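PDB 6K0P: alpha-1,3-glucanase from Paenibacillus glycanilyticus, which hydrolyses alpha-1,3-glucan, the glucose polymer whose disaccharide unit is nigerose, as a glycoside hydrolase of family 87. Local coordinates for residues D289-Q294 against W311-S316; Q294-Q299 against S316-K321; M335-S340 against A358-T363. The protein carries 1 engineered substitution. All blocks are in the same frame, centred on the assembly; numbering follows the deposited sequence.

Contact 1: residues D289-Q294 against W311-S316. With GLC (alpha-D-glucopyranose), chain B; GLC (alpha-D-glucopyranose), chain C.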
ATOM      1  N   ASP A 289     -13.900  11.654   2.057  1.00 12.17           N
ATOM      2  CA  ASP A 289     -14.763  11.254   3.156  1.00 11.52           C
ATOM      3  C   ASP A 289     -16.117  10.872   2.581  1.00 12.65           C
ATOM      4  O   ASP A 289     -16.618  11.516   1.653  1.00 13.14           O
ATOM      5  CB  ASP A 289     -14.960  12.414   4.135  1.00 12.82           C
ATOM      6  CG  ASP A 289     -13.669  12.859   4.780  1.00 13.97           C
ATOM      7  OD1 ASP A 289     -13.009  12.023   5.415  1.00 20.31           O
ATOM      8  OD2 ASP A 289     -13.328  14.048   4.650  1.00 20.94           O
ATOM      9  N   GLY A 290     -16.700   9.815   3.124  1.00 12.56           N
ATOM     10  CA  GLY A 290     -18.014   9.407   2.671  1.00 14.48           C
ATOM     11  C   GLY A 290     -18.620   8.416   3.632  1.00 14.64           C
ATOM     12  O   GLY A 290     -18.814   7.246   3.288  1.00 14.87           O
ATOM     13  N   ASN A 291     -18.884   8.872   4.851  1.00 16.98           N
ATOM     14  CA  ASN A 291     -19.386   7.972   5.879  1.00 19.49           C
ATOM     15  C   ASN A 291     -20.759   7.453   5.481  1.00 14.20           C
ATOM     16  O   ASN A 291     -21.671   8.228   5.177  1.00 16.82           O
ATOM     17  CB  ASN A 291     -19.459   8.692   7.224  1.00 24.29           C
ATOM     18  CG  ASN A 291     -18.091   8.870   7.864  1.00 34.18           C
ATOM     19  OD1 ASN A 291     -17.146   8.141   7.555  1.00 31.10           O
ATOM     20  ND2 ASN A 291     -17.981   9.843   8.762  1.00 36.73           N
ATOM     21  N   GLY A 292     -20.888   6.128   5.458  1.00 12.52           N
ATOM     22  CA  GLY A 292     -22.124   5.494   5.053  1.00 14.66           C
ATOM     23  C   GLY A 292     -22.435   5.556   3.576  1.00 13.30           C
ATOM     24  O   GLY A 292     -23.543   5.183   3.181  1.00 15.75           O
ATOM     25  N   MET A 293     -21.500   6.010   2.738  1.00 13.05           N
ATOM     26  CA  MET A 293     -21.821   6.212   1.331  1.00 11.35           C
ATOM     27  C   MET A 293     -22.149   4.898   0.630  1.00 11.39           C
ATOM     28  O   MET A 293     -21.665   3.821   1.003  1.00 12.54           O
ATOM     29  CB  MET A 293     -20.696   6.946   0.592  1.00 11.88           C
ATOM     30  CG  MET A 293     -19.518   6.070   0.198  1.00 11.58           C
ATOM     31  SD  MET A 293     -18.198   7.083  -0.503  1.00 12.18           S
ATOM     32  CE  MET A 293     -17.117   5.815  -1.176  1.00 14.17           C
ATOM     33  N   GLN A 294     -22.981   5.004  -0.406  1.00 11.42           N
ATOM     34  CA  GLN A 294     -23.470   3.863  -1.163  1.00 12.31           C
ATOM     35  C   GLN A 294     -23.309   4.143  -2.645  1.00 13.21           C
ATOM     36  O   GLN A 294     -23.487   5.283  -3.087  1.00 13.52           O
ATOM     37  CB  GLN A 294     -24.971   3.598  -0.873  1.00 13.73           C
ATOM     38  CG  GLN A 294     -25.336   3.589   0.625  1.00 15.11           C
ATOM     39  CD  GLN A 294     -25.008   2.273   1.322  1.00 14.89           C
ATOM     40  OE1 GLN A 294     -25.413   1.196   0.866  1.00 17.50           O
ATOM     41  NE2 GLN A 294     -24.289   2.359   2.442  1.00 15.60           N
ATOM     42  N   TRP A 311     -11.578   5.834   4.068  1.00 14.04           N
ATOM     43  CA  TRP A 311     -11.792   5.077   5.301  1.00 13.11           C
ATOM     44  C   TRP A 311     -13.304   4.942   5.437  1.00 15.72           C
ATOM     45  O   TRP A 311     -13.966   5.833   5.980  1.00 16.43           O
ATOM     46  CB  TRP A 311     -11.186   5.824   6.479  1.00 14.47           C
ATOM     47  CG  TRP A 311     -11.228   5.090   7.785  1.00 14.90           C
ATOM     48  CD1 TRP A 311     -12.322   4.893   8.589  1.00 15.33           C
ATOM     49  CD2 TRP A 311     -10.123   4.484   8.454  1.00 14.08           C
ATOM     50  NE1 TRP A 311     -11.959   4.188   9.715  1.00 15.59           N
ATOM     51  CE2 TRP A 311     -10.616   3.921   9.654  1.00 16.38           C
ATOM     52  CE3 TRP A 311      -8.764   4.346   8.148  1.00 13.92           C
ATOM     53  CZ2 TRP A 311      -9.793   3.241  10.552  1.00 16.62           C
ATOM     54  CZ3 TRP A 311      -7.946   3.679   9.041  1.00 15.00           C
ATOM     55  CH2 TRP A 311      -8.466   3.128  10.231  1.00 19.11           C
ATOM     56  N   GLY A 312     -13.841   3.829   4.938  1.00 14.05           N
ATOM     57  CA  GLY A 312     -15.282   3.650   4.922  1.00 13.53           C
ATOM     58  C   GLY A 312     -15.819   3.275   6.288  1.00 12.94           C
ATOM     59  O   GLY A 312     -15.170   2.585   7.068  1.00 12.69           O
ATOM     60  N   VAL A 313     -17.022   3.770   6.579  1.00 14.18           N
ATOM     61  CA  VAL A 313     -17.737   3.483   7.820  1.00 14.03           C
ATOM     62  C   VAL A 313     -19.167   3.139   7.423  1.00 13.84           C
ATOM     63  O   VAL A 313     -19.933   4.026   7.030  1.00 14.43           O
ATOM     64  CB  VAL A 313     -17.715   4.675   8.787  1.00 14.39           C
ATOM     65  CG1 VAL A 313     -18.417   4.305  10.079  1.00 19.29           C
ATOM     66  CG2 VAL A 313     -16.275   5.131   9.048  1.00 17.78           C
ATOM     67  N   ASN A 314     -19.525   1.858   7.516  1.00 14.03           N
ATOM     68  CA  ASN A 314     -20.823   1.377   7.041  1.00 15.05           C
ATOM     69  C   ASN A 314     -21.099   1.843   5.611  1.00 15.28           C
ATOM     70  O   ASN A 314     -22.196   2.294   5.269  1.00 14.94           O
ATOM     71  CB  ASN A 314     -21.960   1.751   7.997  1.00 17.60           C
ATOM     72  CG  ASN A 314     -23.196   0.909   7.773  1.00 22.11           C
ATOM     73  OD1 ASN A 314     -23.116  -0.183   7.214  1.00 20.87           O
ATOM     74  ND2 ASN A 314     -24.348   1.421   8.189  1.00 33.74           N
ATOM     75  N   SER A 315     -20.078   1.722   4.768  1.00 13.18           N
ATOM     76  CA  SER A 315     -20.120   2.154   3.380  1.00 11.72           C
ATOM     77  C   SER A 315     -20.214   0.916   2.507  1.00 11.75           C
ATOM     78  O   SER A 315     -19.351   0.036   2.592  1.00 13.21           O
ATOM     79  CB  SER A 315     -18.855   2.946   3.043  1.00 13.10           C
ATOM     80  OG  SER A 315     -18.725   4.047   3.930  1.00 12.36           O
ATOM     81  N   SER A 316     -21.242   0.853   1.663  1.00 12.40           N
ATOM     82  CA  SER A 316     -21.560  -0.376   0.955  1.00 11.31           C
ATOM     83  C   SER A 316     -21.814  -0.141  -0.525  1.00 12.55           C
ATOM     84  O   SER A 316     -22.208   0.955  -0.946  1.00 11.85           O
ATOM     85  CB  SER A 316     -22.771  -1.072   1.598  1.00 11.90           C
ATOM     86  OG  SER A 316     -22.413  -1.503   2.901  1.00 13.22           O
TER
HETATM   87  C1  GLC B   1      -6.308   5.412  13.516  1.00 26.23           C
HETATM   88  C2  GLC B   1      -7.660   5.988  13.887  1.00 19.72           C
HETATM   89  C3  GLC B   1      -8.527   6.070  12.651  1.00 19.04           C
HETATM   90  C4  GLC B   1      -7.808   6.836  11.548  1.00 17.66           C
HETATM   91  C5  GLC B   1      -6.500   6.160  11.243  1.00 16.35           C
HETATM   92  C6  GLC B   1      -5.641   6.945  10.263  1.00 15.30           C
HETATM   93  O1  GLC B   1      -6.538   4.083  13.191  1.00 42.68           O
HETATM   94  O2  GLC B   1      -8.217   5.157  14.911  1.00 19.52           O
HETATM   95  O3  GLC B   1      -9.656   6.861  12.975  1.00 19.46           O
HETATM   96  O4  GLC B   1      -8.571   6.874  10.369  1.00 16.58           O
HETATM   97  O5  GLC B   1      -5.755   6.071  12.417  1.00 16.93           O
HETATM   98  O6  GLC B   1      -5.396   8.275  10.626  1.00 15.01           O
HETATM   99  C1  GLC C   2     -10.919   6.337  12.416  1.00 20.24           C
HETATM  100  C2  GLC C   2     -12.035   7.350  12.650  1.00 23.59           C
HETATM  101  C3  GLC C   2     -12.429   7.312  14.122  1.00 25.01           C
HETATM  102  C4  GLC C   2     -12.794   5.890  14.542  1.00 25.44           C
HETATM  103  C5  GLC C   2     -11.648   4.941  14.182  1.00 22.00           C
HETATM  104  C6  GLC C   2     -11.939   3.481  14.534  1.00 22.03           C
HETATM  105  O2  GLC C   2     -11.568   8.641  12.309  1.00 24.72           O
HETATM  106  O3  GLC C   2     -13.499   8.202  14.370  1.00 24.86           O
HETATM  107  O4  GLC C   2     -13.038   5.857  15.932  1.00 23.67           O
HETATM  108  O5  GLC C   2     -11.364   5.044  12.797  1.00 20.43           O
HETATM  109  O6  GLC C   2     -13.123   3.042  13.897  1.00 24.04           O
HETATM  110  O   HOH W   1     -15.769   7.887   4.932  1.00 19.35           O
HETATM  111  O   HOH W   2     -13.847   7.837   8.081  1.00 32.06           O
HETATM  112  O   HOH W   3     -23.947   0.088   4.342  1.00 17.09           O
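Gly-292 N donates to Val-313 O at 2.8 Å, and Ser-316 N to Met-293 O at 3.1 Å; between them the turn and the loop after strand 308-313 pack tightly. Gly-292 is the third residue of that type II turn, where its positive phi suits glycine, and its CA lies 3.2 Å from Asn-314 O. Ser-315 tucks its hydroxyl under this turn: OG accepts from Val-313 N and is hydrogen-bonded to Tyr-310. Gln-294, bent at chi2 (-80°), folds its amide back over the Ser-316 CB and gives a straight bond from NE2 to Gly-292 O; a water accepts from NE2 and donates to Asn-314 O.

The Asn-291 and Trp-311 side is looser. Asn-291 OD1 rests 3.5 Å from Val-313 CG2; one water lies between OD1 and Trp-311 O, and a second bonds to Trp-311 O and only weakly to OD1. The Trp-311 indole offers one face to the sugars, with O4 of the chain B glucose 3.4 Å from CE3. Cut back to alanine, Trp-311 would probably leave the disaccharide without its aromatic platform and Lys-286 without its cation-pi partner. Strand 308-313 runs parallel to strands 286-289 and 333-336 on either side.

Contact 2: residues Q294-Q299 against S316-K321; sequences QNVTVQ and SYNTFK
Val-296 N meets the side chain of Asn-318 where a backbone carbonyl might be expected: OD1 accepts the bond at 2.9 Å, in the carbonyl plane and on a lone pair. With CG beside its own backbone N (chi1 -56°), Asn-318 reaches across to the neighbouring loop, and its ND2 binds Met-293 O, so both ends of one amide serve main-chain groups of the same passing chain. Asparagine suits the place because it carries a donor and an acceptor on a short stem.

The backbone bonds then take over as a parallel ladder: Thr-319 N to Val-296 O at 2.8 Å, Val-298 N to Thr-319 O and Lys-321 N to Val-298 O, all nearly straight. Strands 297-299 and 319-321 run 4° apart in direction.

Apolar contact is concentrated on the buried face. Val-298 lies alongside Phe-320, with CB 3.7 Å from CD2, while its CG2 makes an off-centre CH-pi contact, 4.2 Å from the ring centroid. Branched and aromatic residues suit the strands' interior face, and Tyr-310 meets the same phenyl ring.

Polar side chains line the other face. Thr-297 and Thr-319 sit side by side, followed by Gln-299 and Lys-321, whose extended chains run together, with Gln-299 CD 4.0 Å from Lys-321 CD; a water accepts from Gln-299 NE2. In the loops before the strands, Gln-294 OE1 approaches the edge of the Tyr-317 ring in its plane, 3.6 Å from CD2, and Asn-295 ND2 lies 3.5 Å from Tyr-317 CB.

In-register parallel strands stacked from coil to coil are what a beta-helix is built of, consistent with the pectate-lyase-like clan of this domain. The chemistry implies two unlike surfaces on one ladder: hydrocarbon packed inward, and hydroxyl, amide and ammonium groups on the more exposed side.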
ATOM      1  N   GLN A 294     -22.981   5.004  -0.406  1.00 11.42           N
ATOM      2  CA  GLN A 294     -23.470   3.863  -1.163  1.00 12.31           C
ATOM      3  C   GLN A 294     -23.309   4.143  -2.645  1.00 13.21           C
ATOM      4  O   GLN A 294     -23.487   5.283  -3.087  1.00 13.52           O
ATOM      5  CB  GLN A 294     -24.971   3.598  -0.873  1.00 13.73           C
ATOM      6  CG  GLN A 294     -25.336   3.589   0.625  1.00 15.11           C
ATOM      7  CD  GLN A 294     -25.008   2.273   1.322  1.00 14.89           C
ATOM      8  OE1 GLN A 294     -25.413   1.196   0.866  1.00 17.50           O
ATOM      9  NE2 GLN A 294     -24.289   2.359   2.442  1.00 15.60           N
ATOM     10  N   ASN A 295     -22.962   3.105  -3.408  1.00 11.89           N
ATOM     11  CA  ASN A 295     -23.016   3.135  -4.872  1.00 12.35           C
ATOM     12  C   ASN A 295     -22.075   4.171  -5.491  1.00 12.60           C
ATOM     13  O   ASN A 295     -22.313   4.636  -6.610  1.00 12.38           O
ATOM     14  CB  ASN A 295     -24.448   3.327  -5.387  1.00 13.67           C
ATOM     15  CG  ASN A 295     -25.382   2.234  -4.920  1.00 18.78           C
ATOM     16  OD1 ASN A 295     -26.337   2.488  -4.180  1.00 25.10           O
ATOM     17  ND2 ASN A 295     -25.110   1.013  -5.341  1.00 20.21           N
ATOM     18  N   VAL A 296     -21.002   4.536  -4.792  1.00 12.49           N
ATOM     19  CA  VAL A 296     -20.048   5.532  -5.283  1.00 10.52           C
ATOM     20  C   VAL A 296     -18.926   4.814  -6.021  1.00 12.19           C
ATOM     21  O   VAL A 296     -18.480   3.743  -5.598  1.00 13.39           O
ATOM     22  CB  VAL A 296     -19.503   6.375  -4.109  1.00 11.14           C
ATOM     23  CG1 VAL A 296     -18.313   7.238  -4.540  1.00 13.02           C
ATOM     24  CG2 VAL A 296     -20.615   7.251  -3.511  1.00 13.11           C
ATOM     25  N   THR A 297     -18.472   5.397  -7.132  1.00 10.36           N
ATOM     26  CA  THR A 297     -17.374   4.852  -7.917  1.00 10.92           C
ATOM     27  C   THR A 297     -16.220   5.841  -7.887  1.00 11.98           C
ATOM     28  O   THR A 297     -16.405   7.033  -8.167  1.00 11.43           O
ATOM     29  CB  THR A 297     -17.808   4.598  -9.358  1.00 11.81           C
ATOM     30  OG1 THR A 297     -18.819   3.581  -9.363  1.00 14.39           O
ATOM     31  CG2 THR A 297     -16.634   4.131 -10.201  1.00 13.51           C
ATOM     32  N   VAL A 298     -15.039   5.342  -7.540  1.00 10.44           N
ATOM     33  CA  VAL A 298     -13.799   6.109  -7.550  1.00 10.91           C
ATOM     34  C   VAL A 298     -12.861   5.346  -8.475  1.00 11.26           C
ATOM     35  O   VAL A 298     -12.465   4.212  -8.169  1.00 10.23           O
ATOM     36  CB  VAL A 298     -13.207   6.235  -6.143  1.00 10.83           C
ATOM     37  CG1 VAL A 298     -11.842   6.906  -6.189  1.00 11.55           C
ATOM     38  CG2 VAL A 298     -14.173   6.994  -5.234  1.00 12.92           C
ATOM     39  N   GLN A 299     -12.543   5.938  -9.627  1.00 10.58           N
ATOM     40  CA  GLN A 299     -11.908   5.169 -10.695  1.00 11.32           C
ATOM     41  C   GLN A 299     -10.781   5.936 -11.363  1.00 10.75           C
ATOM     42  O   GLN A 299     -10.949   7.098 -11.736  1.00 10.93           O
ATOM     43  CB  GLN A 299     -12.937   4.767 -11.755  1.00 14.01           C
ATOM     44  CG  GLN A 299     -12.364   3.840 -12.818  1.00 15.09           C
ATOM     45  CD  GLN A 299     -13.439   3.050 -13.543  1.00 23.16           C
ATOM     46  OE1 GLN A 299     -14.538   2.848 -13.023  1.00 25.31           O
ATOM     47  NE2 GLN A 299     -13.123   2.590 -14.749  1.00 24.42           N
ATOM     48  N   SER A 316     -21.242   0.853   1.663  1.00 12.40           N
ATOM     49  CA  SER A 316     -21.560  -0.376   0.955  1.00 11.31           C
ATOM     50  C   SER A 316     -21.814  -0.141  -0.525  1.00 12.55           C
ATOM     51  O   SER A 316     -22.208   0.955  -0.946  1.00 11.85           O
ATOM     52  CB  SER A 316     -22.771  -1.072   1.598  1.00 11.90           C
ATOM     53  OG  SER A 316     -22.413  -1.503   2.901  1.00 13.22           O
ATOM     54  N   TYR A 317     -21.573  -1.191  -1.313  1.00 11.32           N
ATOM     55  CA  TYR A 317     -21.888  -1.194  -2.744  1.00 11.34           C
ATOM     56  C   TYR A 317     -21.067  -0.165  -3.513  1.00 12.75           C
ATOM     57  O   TYR A 317     -21.505   0.350  -4.547  1.00 12.81           O
ATOM     58  CB  TYR A 317     -23.387  -1.007  -3.020  1.00 12.09           C
ATOM     59  CG  TYR A 317     -24.264  -2.020  -2.331  1.00 14.51           C
ATOM     60  CD1 TYR A 317     -24.441  -3.283  -2.875  1.00 18.43           C
ATOM     61  CD2 TYR A 317     -24.903  -1.717  -1.131  1.00 17.88           C
ATOM     62  CE1 TYR A 317     -25.247  -4.218  -2.249  1.00 20.79           C
ATOM     63  CE2 TYR A 317     -25.703  -2.652  -0.493  1.00 18.14           C
ATOM     64  CZ  TYR A 317     -25.865  -3.893  -1.062  1.00 20.39           C
ATOM     65  OH  TYR A 317     -26.665  -4.821  -0.434  1.00 30.77           O
ATOM     66  N   ASN A 318     -19.877   0.152  -3.021  1.00 11.65           N
ATOM     67  CA  ASN A 318     -18.999   1.108  -3.680  1.00 11.14           C
ATOM     68  C   ASN A 318     -17.961   0.383  -4.520  1.00 12.16           C
ATOM     69  O   ASN A 318     -17.689  -0.805  -4.330  1.00 13.00           O
ATOM     70  CB  ASN A 318     -18.315   2.005  -2.647  1.00 11.56           C
ATOM     71  CG  ASN A 318     -19.312   2.704  -1.762  1.00 12.72           C
ATOM     72  OD1 ASN A 318     -20.061   3.567  -2.227  1.00 12.36           O
ATOM     73  ND2 ASN A 318     -19.363   2.317  -0.493  1.00 12.34           N
ATOM     74  N   THR A 319     -17.373   1.121  -5.459  1.00 13.22           N
ATOM     75  CA  THR A 319     -16.384   0.570  -6.378  1.00 12.43           C
ATOM     76  C   THR A 319     -15.172   1.485  -6.380  1.00 11.88           C
ATOM     77  O   THR A 319     -15.294   2.675  -6.688  1.00 11.76           O
ATOM     78  CB  THR A 319     -16.955   0.440  -7.792  1.00 14.13           C
ATOM     79  OG1 THR A 319     -18.054  -0.485  -7.778  1.00 14.84           O
ATOM     80  CG2 THR A 319     -15.890  -0.065  -8.760  1.00 15.13           C
ATOM     81  N   PHE A 320     -14.018   0.938  -6.003  1.00 11.02           N
ATOM     82  CA  PHE A 320     -12.727   1.607  -6.142  1.00 10.38           C
ATOM     83  C   PHE A 320     -11.947   0.778  -7.151  1.00  9.63           C
ATOM     84  O   PHE A 320     -11.600  -0.369  -6.867  1.00 10.70           O
ATOM     85  CB  PHE A 320     -11.999   1.645  -4.800  1.00 10.94           C
ATOM     86  CG  PHE A 320     -12.533   2.679  -3.851  1.00 11.22           C
ATOM     87  CD1 PHE A 320     -13.711   2.449  -3.152  1.00 13.10           C
ATOM     88  CD2 PHE A 320     -11.871   3.887  -3.666  1.00 12.18           C
ATOM     89  CE1 PHE A 320     -14.214   3.405  -2.275  1.00 11.79           C
ATOM     90  CE2 PHE A 320     -12.370   4.847  -2.788  1.00 13.57           C
ATOM     91  CZ  PHE A 320     -13.541   4.605  -2.095  1.00 12.43           C
ATOM     92  N   LYS A 321     -11.680   1.347  -8.326  1.00 10.47           N
ATOM     93  CA  LYS A 321     -11.111   0.582  -9.425  1.00 10.93           C
ATOM     94  C   LYS A 321     -10.040   1.392 -10.141  1.00 11.59           C
ATOM     95  O   LYS A 321     -10.207   2.593 -10.356  1.00 11.43           O
ATOM     96  CB  LYS A 321     -12.220   0.180 -10.417  1.00 13.54           C
ATOM     97  CG  LYS A 321     -11.798  -0.614 -11.635  1.00 18.15           C
ATOM     98  CD  LYS A 321     -13.019  -0.804 -12.543  1.00 24.56           C
ATOM     99  CE  LYS A 321     -12.704  -1.691 -13.733  1.00 32.49           C
ATOM    100  NZ  LYS A 321     -13.888  -1.832 -14.621  1.00 39.10           N
TER
HETATM  101  O   HOH W   3     -23.947   0.088   4.342  1.00 17.09           O
HETATM  102  O   HOH W   4     -23.727   0.259  -7.207  1.00 35.37           O
HETATM  103  O   HOH W   5     -14.616  -0.023 -16.095  1.00 44.55           O

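Contact 3: residues M335-S340 against A358-T363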
ATOM      1  N   MET A 335     -12.143  -0.303   4.909  1.00 12.58           N
ATOM      2  CA  MET A 335     -13.598  -0.339   4.925  1.00 12.19           C
ATOM      3  C   MET A 335     -14.004  -0.946   6.253  1.00 13.62           C
ATOM      4  O   MET A 335     -13.617  -2.077   6.554  1.00 12.84           O
ATOM      5  CB  MET A 335     -14.124  -1.172   3.752  1.00 13.85           C
ATOM      6  CG  MET A 335     -13.669  -0.656   2.388  1.00 14.25           C
ATOM      7  SD  MET A 335     -14.262   1.010   2.010  1.00 22.60           S
ATOM      8  CE  MET A 335     -15.965   0.638   1.754  1.00 23.44           C
ATOM      9  N   THR A 336     -14.742  -0.188   7.058  1.00 11.57           N
ATOM     10  CA  THR A 336     -14.973  -0.569   8.446  1.00 12.49           C
ATOM     11  C   THR A 336     -16.458  -0.582   8.784  1.00 12.59           C
ATOM     12  O   THR A 336     -17.306  -0.056   8.053  1.00 14.81           O
ATOM     13  CB  THR A 336     -14.254   0.369   9.432  1.00 12.37           C
ATOM     14  OG1 THR A 336     -15.027   1.571   9.597  1.00 14.13           O
ATOM     15  CG2 THR A 336     -12.862   0.730   8.941  1.00 13.81           C
ATOM     16  N   ASN A 337     -16.758  -1.201   9.926  1.00 13.51           N
ATOM     17  CA  ASN A 337     -17.996  -0.949  10.671  1.00 16.05           C
ATOM     18  C   ASN A 337     -19.249  -1.142   9.819  1.00 13.88           C
ATOM     19  O   ASN A 337     -20.094  -0.250   9.718  1.00 17.57           O
ATOM     20  CB  ASN A 337     -17.975   0.445  11.306  1.00 16.91           C
ATOM     21  CG  ASN A 337     -16.849   0.613  12.306  1.00 17.86           C
ATOM     22  OD1 ASN A 337     -15.946  -0.225  12.392  1.00 17.66           O
ATOM     23  ND2 ASN A 337     -16.896   1.699  13.072  1.00 23.17           N
ATOM     24  N   GLY A 338     -19.379  -2.325   9.220  1.00 13.50           N
ATOM     25  CA  GLY A 338     -20.555  -2.682   8.461  1.00 14.00           C
ATOM     26  C   GLY A 338     -20.385  -2.609   6.960  1.00 13.45           C
ATOM     27  O   GLY A 338     -21.264  -3.081   6.230  1.00 17.02           O
ATOM     28  N   SER A 339     -19.281  -2.044   6.480  1.00 13.62           N
ATOM     29  CA  SER A 339     -19.070  -1.885   5.047  1.00 13.04           C
ATOM     30  C   SER A 339     -19.141  -3.218   4.323  1.00 14.47           C
ATOM     31  O   SER A 339     -18.350  -4.132   4.602  1.00 13.85           O
ATOM     32  CB  SER A 339     -17.717  -1.218   4.802  1.00 12.29           C
ATOM     33  OG  SER A 339     -17.671   0.065   5.409  1.00 12.68           O
ATOM     34  N   SER A 340     -20.059  -3.321   3.357  1.00 11.77           N
ATOM     35  CA  SER A 340     -20.373  -4.591   2.720  1.00 11.89           C
ATOM     36  C   SER A 340     -20.549  -4.432   1.216  1.00 12.15           C
ATOM     37  O   SER A 340     -20.893  -3.356   0.717  1.00 12.58           O
ATOM     38  CB  SER A 340     -21.649  -5.185   3.328  1.00 14.08           C
ATOM     39  OG  SER A 340     -21.441  -5.476   4.699  1.00 13.12           O
ATOM     40  N   ALA A 358      -7.345  -2.684   3.699  1.00  9.49           N
ATOM     41  CA  ALA A 358      -7.792  -3.267   4.957  1.00  9.36           C
ATOM     42  C   ALA A 358      -9.310  -3.369   4.991  1.00  9.76           C
ATOM     43  O   ALA A 358     -10.027  -2.606   4.331  1.00 10.82           O
ATOM     44  CB  ALA A 358      -7.307  -2.454   6.161  1.00 11.29           C
ATOM     45  N   LEU A 359      -9.780  -4.330   5.785  1.00 10.08           N
ATOM     46  CA  LEU A 359     -11.197  -4.531   6.054  1.00 11.02           C
ATOM     47  C   LEU A 359     -11.325  -4.758   7.549  1.00 11.37           C
ATOM     48  O   LEU A 359     -10.726  -5.697   8.082  1.00 13.60           O
ATOM     49  CB  LEU A 359     -11.716  -5.745   5.273  1.00 12.90           C
ATOM     50  CG  LEU A 359     -13.227  -5.985   5.296  1.00 15.08           C
ATOM     51  CD1 LEU A 359     -14.014  -4.821   4.686  1.00 15.83           C
ATOM     52  CD2 LEU A 359     -13.535  -7.264   4.533  1.00 18.36           C
ATOM     53  N   PHE A 360     -12.036  -3.872   8.238  1.00 12.04           N
ATOM     54  CA  PHE A 360     -12.214  -4.001   9.684  1.00 11.73           C
ATOM     55  C   PHE A 360     -13.689  -4.210   9.975  1.00 13.13           C
ATOM     56  O   PHE A 360     -14.492  -3.282   9.855  1.00 13.56           O
ATOM     57  CB  PHE A 360     -11.678  -2.801  10.464  1.00 14.73           C
ATOM     58  CG  PHE A 360     -11.598  -3.053  11.957  1.00 13.86           C
ATOM     59  CD1 PHE A 360     -12.730  -2.960  12.755  1.00 22.68           C
ATOM     60  CD2 PHE A 360     -10.401  -3.427  12.546  1.00 17.65           C
ATOM     61  CE1 PHE A 360     -12.659  -3.219  14.116  1.00 21.10           C
ATOM     62  CE2 PHE A 360     -10.322  -3.684  13.906  1.00 18.59           C
ATOM     63  CZ  PHE A 360     -11.446  -3.579  14.689  1.00 19.44           C
ATOM     64  N   SER A 361     -14.037  -5.418  10.390  1.00 14.21           N
ATOM     65  CA  SER A 361     -15.425  -5.766  10.646  1.00 15.06           C
ATOM     66  C   SER A 361     -15.786  -5.450  12.088  1.00 16.52           C
ATOM     67  O   SER A 361     -15.072  -5.837  13.019  1.00 18.56           O
ATOM     68  CB  SER A 361     -15.639  -7.244  10.353  1.00 16.76           C
ATOM     69  OG  SER A 361     -17.003  -7.607  10.435  1.00 18.57           O
ATOM     70  N   ALA A 362     -16.899  -4.747  12.266  1.00 16.75           N
ATOM     71  CA  ALA A 362     -17.394  -4.406  13.591  1.00 19.75           C
ATOM     72  C   ALA A 362     -18.886  -4.151  13.469  1.00 26.66           C
ATOM     73  O   ALA A 362     -19.400  -3.898  12.376  1.00 26.21           O
ATOM     74  CB  ALA A 362     -16.677  -3.178  14.160  1.00 21.55           C
ATOM     75  N   THR A 363     -19.579  -4.235  14.598  1.00 23.64           N
ATOM     76  CA  THR A 363     -21.019  -4.012  14.601  1.00 30.93           C
ATOM     77  C   THR A 363     -21.321  -2.520  14.540  1.00 34.63           C
ATOM     78  O   THR A 363     -20.741  -1.730  15.289  1.00 42.67           O
ATOM     79  CB  THR A 363     -21.676  -4.608  15.852  1.00 39.17           C
ATOM     80  OG1 THR A 363     -21.412  -3.756  16.973  1.00 46.43           O
ATOM     81  CG2 THR A 363     -21.124  -6.003  16.135  1.00 27.80           C
TER
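Met-335 and Phe-360 share the central bond of this pair: Phe-360 N donates to Met-335 O at 2.9 Å. On one side of it Met-335 N gives its hydrogen to Ala-358 O at 3.2 Å, from above the carbonyl plane, and Tyr-375 OH is a second partner of that oxygen. On the other, Asn-337 N reaches Phe-360 O at 3.1 Å.

Leu-359 presses CD1 against Met-335, 3.3 Å from its main-chain O and also against its side-chain CB; chi1 of -172° swings CG away from the leucine's own N and lays one methyl on the adjoining rung. Strands 333-336 and 357-360 are parallel neighbours in consecutive coils of the beta-helix, as expected for a pectate-lyase-like domain, and strand 333-336 ends in a type I' turn, Thr-336 to Ser-339, at a corner of its coil. Gly-338 fits that turn because its backbone angles would jam a side chain against the preceding carbonyl; its N is satisfied by Asn-370 OD1.

Thr-336 O accepts twice from the same face of its plane, from Ser-339 N at 3.2 Å and from Ser-339 OG at 2.7 Å. Ser-339 OG in turn receives Ser-315 N from the preceding coil. Ser-340 OG donates to Gly-338 O and is hydrogen-bonded to Val-371 N, and Thr-336 OG1 to Gly-312 O. Asn-337 OD1 stands 3.5 Å from Ala-362 CB, its side chain about 4 Å from a bound glucose at the nearest atoms.

Overall arrangement
All three contacts join neighbouring coils of the same parallel beta-helix, and contacts 1 and 2 share Gln-294 and Ser-316, so the turn and loop of the first run directly into the strand ladder of the second. Contact 3 lies further along the helix, and Asn-314 N bonds to Thr-336 O between it and contact 1; Tyr-317 N likewise meets Ser-340 O between it and contact 2. Contact 3 is buried, whereas the other two are only partly so. Contacts 1 and 3 both border bound sugar. Their chemistry differs: bridging waters in contact 1, a hydrophobic and a polar face in contact 2, and in contact 3 serine hydroxyls meeting turn carbonyls and a threonine hydroxyl reaching the preceding coil.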